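PDB 5F5T: Pre-mRNA-splicing factor 38 from Chaetomium thermophilum, which is probably required for pre-mRNA splicing, as a member of the PRP38 family of spliceosomal proteins. Local coordinates for residues R128-Y137 with T179-L190. Residues are numbered along the deposited sequence; the frame is centred on the assembly and turned at random.
Sequences RLTRPDKEVY and TSLWKMRRRDIL
The flat guanidinium of R128 slots between L181 and M184: CB of L181 lies against one face, 3.4 Å from CZ of R128, and SD of M184 sits over the centre of the other. An arginine suits this slot because its faces accept apolar neighbours while its edge stays polar. In that plane NH1 and NH2 both reach the carbonyl oxygen of W182, each N to O distance being 3.2 Å, and NE turns to the backbone oxygen of L170. The chain bends at chi2 (70°), which turns the guanidinium toward 179-190.

M184 is the long bump of the loop before helix 187-192. Its unbranched thioether pushes CE into the hollow between V136 and the R128 side chain, 3.5 Å from V136 CG2, while its sulfur makes an oblique Met-aromatic contact with the Y137 ring. The indole of W182, flat with an N-H on its edge, wedges edge-first into the turn joining helices 117-130 and 133-140; its NE1 donates a weak hydrogen bond to R128 O at 2.9 Å.

Farther along, Y137 receives CG of R187 over one ring face, a CH-pi contact, and CD1 of L190 meets CD2 of Y137 at 3.7 Å. The two carboxylate oxygens of D133 suit a side-on salt bridge: R185 NE lies 2.8 Å from D133 OD2 and R185 NH2 bonds D133 OD1, the planes 9° apart.

A leucine in place of R128 would probably leave the W182 and L170 carbonyls without these donors. The chemistry implies that 179-190 is fastened across both helix ends by a buried arginine gripping the W182 carbonyl and a more peripheral salt bridge, with apolar groups packed between.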
loop_
_atom_site.group_PDB
_atom_site.type_symbol
_atom_site.label_atom_id
_atom_site.label_comp_id
_atom_site.label_asym_id
_atom_site.label_seq_id
_atom_site.Cartn_x
_atom_site.Cartn_y
_atom_site.Cartn_z
ATOM N N ARG A 128 1.749 4.832 3.969
ATOM C CA ARG A 128 0.574 4.976 3.116
ATOM C C ARG A 128 -0.545 5.694 3.866
ATOM O O ARG A 128 -1.297 6.482 3.288
ATOM C CB ARG A 128 0.090 3.611 2.620
ATOM C CG ARG A 128 -1.241 3.661 1.883
ATOM C CD ARG A 128 -1.066 4.353 0.538
ATOM N NE ARG A 128 -2.303 4.426 -0.236
ATOM C CZ ARG A 128 -3.302 5.268 0.009
ATOM N NH1 ARG A 128 -3.228 6.121 1.020
ATOM N NH2 ARG A 128 -4.382 5.251 -0.755
ATOM N N LEU A 129 -0.650 5.408 5.158
ATOM C CA LEU A 129 -1.656 6.040 6.001
ATOM C C LEU A 129 -1.405 7.528 6.257
ATOM O O LEU A 129 -2.349 8.315 6.284
ATOM C CB LEU A 129 -1.754 5.310 7.340
ATOM C CG LEU A 129 -2.295 3.881 7.287
ATOM C CD1 LEU A 129 -2.311 3.268 8.680
ATOM C CD2 LEU A 129 -3.677 3.846 6.658
ATOM N N THR A 130 -0.144 7.912 6.455
ATOM C CA THR A 130 0.154 9.239 7.004
ATOM C C THR A 130 0.896 10.228 6.103
ATOM O O THR A 130 1.113 11.371 6.500
ATOM C CB THR A 130 0.996 9.107 8.288
ATOM O OG1 THR A 130 2.274 8.543 7.962
ATOM C CG2 THR A 130 0.292 8.220 9.299
ATOM N N ARG A 131 1.271 9.813 4.899
ATOM C CA ARG A 131 2.171 10.622 4.078
ATOM C C ARG A 131 1.503 11.123 2.805
ATOM O O ARG A 131 0.599 10.478 2.291
ATOM C CB ARG A 131 3.425 9.822 3.712
ATOM C CG ARG A 131 4.689 10.290 4.407
ATOM C CD ARG A 131 4.568 10.101 5.899
ATOM N NE ARG A 131 5.717 10.633 6.623
ATOM C CZ ARG A 131 5.810 10.643 7.948
ATOM N NH1 ARG A 131 4.822 10.150 8.683
ATOM N NH2 ARG A 131 6.889 11.143 8.539
ATOM N N PRO A 132 1.937 12.293 2.305
ATOM C CA PRO A 132 1.411 12.853 1.053
ATOM C C PRO A 132 1.623 11.904 -0.130
ATOM O O PRO A 132 2.570 11.111 -0.118
ATOM C CB PRO A 132 2.224 14.138 0.878
ATOM C CG PRO A 132 2.607 14.516 2.271
ATOM C CD PRO A 132 2.892 13.211 2.950
ATOM N N ASP A 133 0.752 11.989 -1.135
ATOM C CA ASP A 133 0.692 10.966 -2.174
ATOM C C ASP A 133 1.984 10.821 -2.978
ATOM O O ASP A 133 2.455 9.701 -3.201
ATOM C CB ASP A 133 -0.477 11.252 -3.127
ATOM C CG ASP A 133 -0.532 12.700 -3.575
ATOM O OD1 ASP A 133 0.451 13.434 -3.341
ATOM O OD2 ASP A 133 -1.558 13.105 -4.166
ATOM N N LYS A 134 2.576 11.945 -3.374
ATOM C CA LYS A 134 3.818 11.920 -4.141
ATOM C C LYS A 134 4.917 11.214 -3.350
ATOM O O LYS A 134 5.617 10.331 -3.865
ATOM C CB LYS A 134 4.245 13.335 -4.524
ATOM C CG LYS A 134 5.683 13.453 -5.005
ATOM C CD LYS A 134 6.011 14.893 -5.367
ATOM C CE LYS A 134 7.491 15.081 -5.661
ATOM N NZ LYS A 134 7.820 16.518 -5.894
ATOM N N GLU A 135 5.036 11.591 -2.081
ATOM C CA GLU A 135 6.025 10.998 -1.196
ATOM C C GLU A 135 5.773 9.507 -1.037
ATOM O O GLU A 135 6.711 8.720 -0.978
ATOM C CB GLU A 135 6.005 11.687 0.168
ATOM C CG GLU A 135 7.344 11.690 0.885
ATOM C CD GLU A 135 7.237 12.202 2.306
ATOM O OE1 GLU A 135 8.029 11.756 3.163
ATOM O OE2 GLU A 135 6.362 13.055 2.566
ATOM N N VAL A 136 4.504 9.124 -0.976
ATOM C CA VAL A 136 4.148 7.721 -0.816
ATOM C C VAL A 136 4.579 6.900 -2.028
ATOM O O VAL A 136 5.150 5.817 -1.884
ATOM C CB VAL A 136 2.647 7.551 -0.588
ATOM C CG1 VAL A 136 2.243 6.090 -0.770
ATOM C CG2 VAL A 136 2.292 8.024 0.805
ATOM N N TYR A 137 4.310 7.422 -3.221
ATOM C CA TYR A 137 4.719 6.734 -4.438
ATOM C C TYR A 137 6.239 6.596 -4.467
ATOM O O TYR A 137 6.767 5.499 -4.685
ATOM C CB TYR A 137 4.231 7.477 -5.682
ATOM C CG TYR A 137 2.745 7.337 -5.928
ATOM C CD1 TYR A 137 2.189 6.113 -6.271
ATOM C CD2 TYR A 137 1.903 8.438 -5.836
ATOM C CE1 TYR A 137 0.829 5.986 -6.497
ATOM C CE2 TYR A 137 0.548 8.322 -6.059
ATOM C CZ TYR A 137 0.013 7.098 -6.391
ATOM O OH TYR A 137 -1.340 6.985 -6.615
ATOM N N THR A 179 -8.580 -1.235 6.883
ATOM C CA THR A 179 -8.393 0.200 7.026
ATOM C C THR A 179 -8.610 0.911 5.697
ATOM O O THR A 179 -8.046 0.519 4.675
ATOM C CB THR A 179 -6.980 0.527 7.542
ATOM O OG1 THR A 179 -6.779 -0.087 8.820
ATOM C CG2 THR A 179 -6.778 2.032 7.660
ATOM N N SER A 180 -9.397 1.981 5.723
ATOM C CA SER A 180 -9.578 2.807 4.540
ATOM C C SER A 180 -8.403 3.763 4.442
ATOM O O SER A 180 -8.097 4.488 5.391
ATOM C CB SER A 180 -10.895 3.572 4.597
ATOM O OG SER A 180 -11.990 2.712 4.346
ATOM N N LEU A 181 -7.763 3.780 3.281
ATOM C CA LEU A 181 -6.583 4.605 3.084
ATOM C C LEU A 181 -7.042 5.902 2.457
ATOM O O LEU A 181 -7.946 5.895 1.621
ATOM C CB LEU A 181 -5.570 3.899 2.185
ATOM C CG LEU A 181 -5.456 2.379 2.320
ATOM C CD1 LEU A 181 -4.529 1.810 1.251
ATOM C CD2 LEU A 181 -4.971 2.001 3.707
ATOM N N TRP A 182 -6.446 7.014 2.875
ATOM C CA TRP A 182 -6.931 8.315 2.441
ATOM C C TRP A 182 -6.812 8.351 0.927
ATOM O O TRP A 182 -5.819 7.873 0.366
ATOM C CB TRP A 182 -6.136 9.455 3.066
ATOM C CG TRP A 182 -4.705 9.486 2.658
ATOM C CD1 TRP A 182 -3.698 8.675 3.087
ATOM C CD2 TRP A 182 -4.117 10.407 1.737
ATOM N NE1 TRP A 182 -2.515 9.028 2.474
ATOM C CE2 TRP A 182 -2.750 10.093 1.642
ATOM C CE3 TRP A 182 -4.618 11.472 0.982
ATOM C CZ2 TRP A 182 -1.880 10.803 0.817
ATOM C CZ3 TRP A 182 -3.755 12.173 0.165
ATOM C CH2 TRP A 182 -2.400 11.838 0.090
ATOM N N LYS A 183 -7.829 8.889 0.264
ATOM C CA LYS A 183 -7.834 8.883 -1.189
ATOM C C LYS A 183 -6.694 9.734 -1.737
ATOM O O LYS A 183 -6.458 10.848 -1.275
ATOM C CB LYS A 183 -9.188 9.362 -1.717
ATOM C CG LYS A 183 -10.341 8.403 -1.405
ATOM C CD LYS A 183 -11.695 9.077 -1.553
ATOM C CE LYS A 183 -12.833 8.179 -1.088
ATOM N NZ LYS A 183 -13.614 7.700 -2.266
ATOM N N MET A 184 -6.029 9.216 -2.763
ATOM C CA MET A 184 -4.839 9.843 -3.324
ATOM C C MET A 184 -5.102 10.265 -4.752
ATOM O O MET A 184 -5.998 9.730 -5.408
ATOM C CB MET A 184 -3.653 8.881 -3.315
ATOM C CG MET A 184 -2.998 8.658 -1.972
ATOM S SD MET A 184 -1.518 7.627 -2.118
ATOM C CE MET A 184 -0.911 7.761 -0.452
ATOM N N ARG A 185 -4.352 11.247 -5.229
ATOM C CA ARG A 185 -4.364 11.519 -6.650
ATOM C C ARG A 185 -3.718 10.307 -7.307
ATOM O O ARG A 185 -2.736 9.768 -6.796
ATOM C CB ARG A 185 -3.614 12.809 -6.985
ATOM C CG ARG A 185 -4.035 14.016 -6.159
ATOM C CD ARG A 185 -3.229 15.247 -6.545
ATOM N NE ARG A 185 -1.909 15.222 -5.923
ATOM C CZ ARG A 185 -1.165 16.296 -5.682
ATOM N NH1 ARG A 185 -1.600 17.500 -6.020
ATOM N NH2 ARG A 185 0.020 16.161 -5.105
ATOM N N ARG A 186 -4.300 9.843 -8.403
ATOM C CA ARG A 186 -3.755 8.701 -9.122
ATOM C C ARG A 186 -2.381 9.049 -9.680
ATOM O O ARG A 186 -2.085 10.221 -9.922
ATOM C CB ARG A 186 -4.700 8.268 -10.239
ATOM C CG ARG A 186 -6.005 7.695 -9.741
ATOM C CD ARG A 186 -6.750 7.004 -10.860
ATOM N NE ARG A 186 -7.842 7.833 -11.355
ATOM C CZ ARG A 186 -7.750 8.645 -12.399
ATOM N NH1 ARG A 186 -6.614 8.731 -13.072
ATOM N NH2 ARG A 186 -8.797 9.364 -12.770
ATOM N N ARG A 187 -1.547 8.035 -9.885
ATOM C CA ARG A 187 -0.176 8.267 -10.321
ATOM C C ARG A 187 -0.134 9.002 -11.658
ATOM O O ARG A 187 0.691 9.896 -11.853
ATOM C CB ARG A 187 0.588 6.949 -10.423
ATOM C CG ARG A 187 2.035 7.059 -9.979
ATOM C CD ARG A 187 2.949 6.159 -10.789
ATOM N NE ARG A 187 4.329 6.251 -10.326
ATOM C CZ ARG A 187 5.272 6.977 -10.917
ATOM N NH1 ARG A 187 4.986 7.688 -12.002
ATOM N NH2 ARG A 187 6.502 6.994 -10.422
ATOM N N ASP A 188 -1.032 8.636 -12.569
ATOM C CA ASP A 188 -1.082 9.286 -13.875
ATOM C C ASP A 188 -1.431 10.771 -13.748
ATOM O O ASP A 188 -0.994 11.583 -14.561
ATOM C CB ASP A 188 -2.079 8.585 -14.805
ATOM C CG ASP A 188 -3.478 8.542 -14.238
ATOM O OD1 ASP A 188 -3.629 8.734 -13.018
ATOM O OD2 ASP A 188 -4.429 8.315 -15.016
ATOM N N ILE A 189 -2.235 11.119 -12.745
ATOM C CA ILE A 189 -2.547 12.523 -12.478
ATOM C C ILE A 189 -1.279 13.276 -12.077
ATOM O O ILE A 189 -1.012 14.368 -12.582
ATOM C CB ILE A 189 -3.634 12.681 -11.385
ATOM C CG1 ILE A 189 -5.027 12.770 -12.015
ATOM C CG2 ILE A 189 -3.434 13.968 -10.604
ATOM C CD1 ILE A 189 -5.337 11.693 -13.026
ATOM N N LEU A 190 -0.495 12.680 -11.181
ATOM C CA LEU A 190 0.770 13.269 -10.747
ATOM C C LEU A 190 1.733 13.426 -11.922
ATOM O O LEU A 190 2.429 14.436 -12.037
ATOM C CB LEU A 190 1.409 12.407 -9.656
ATOM C CG LEU A 190 0.656 12.297 -8.326
ATOM C CD1 LEU A 190 1.571 11.835 -7.203
ATOM C CD2 LEU A 190 0.019 13.631 -7.964
HETATM O O HOH W 1 -5.132 6.750 5.361
#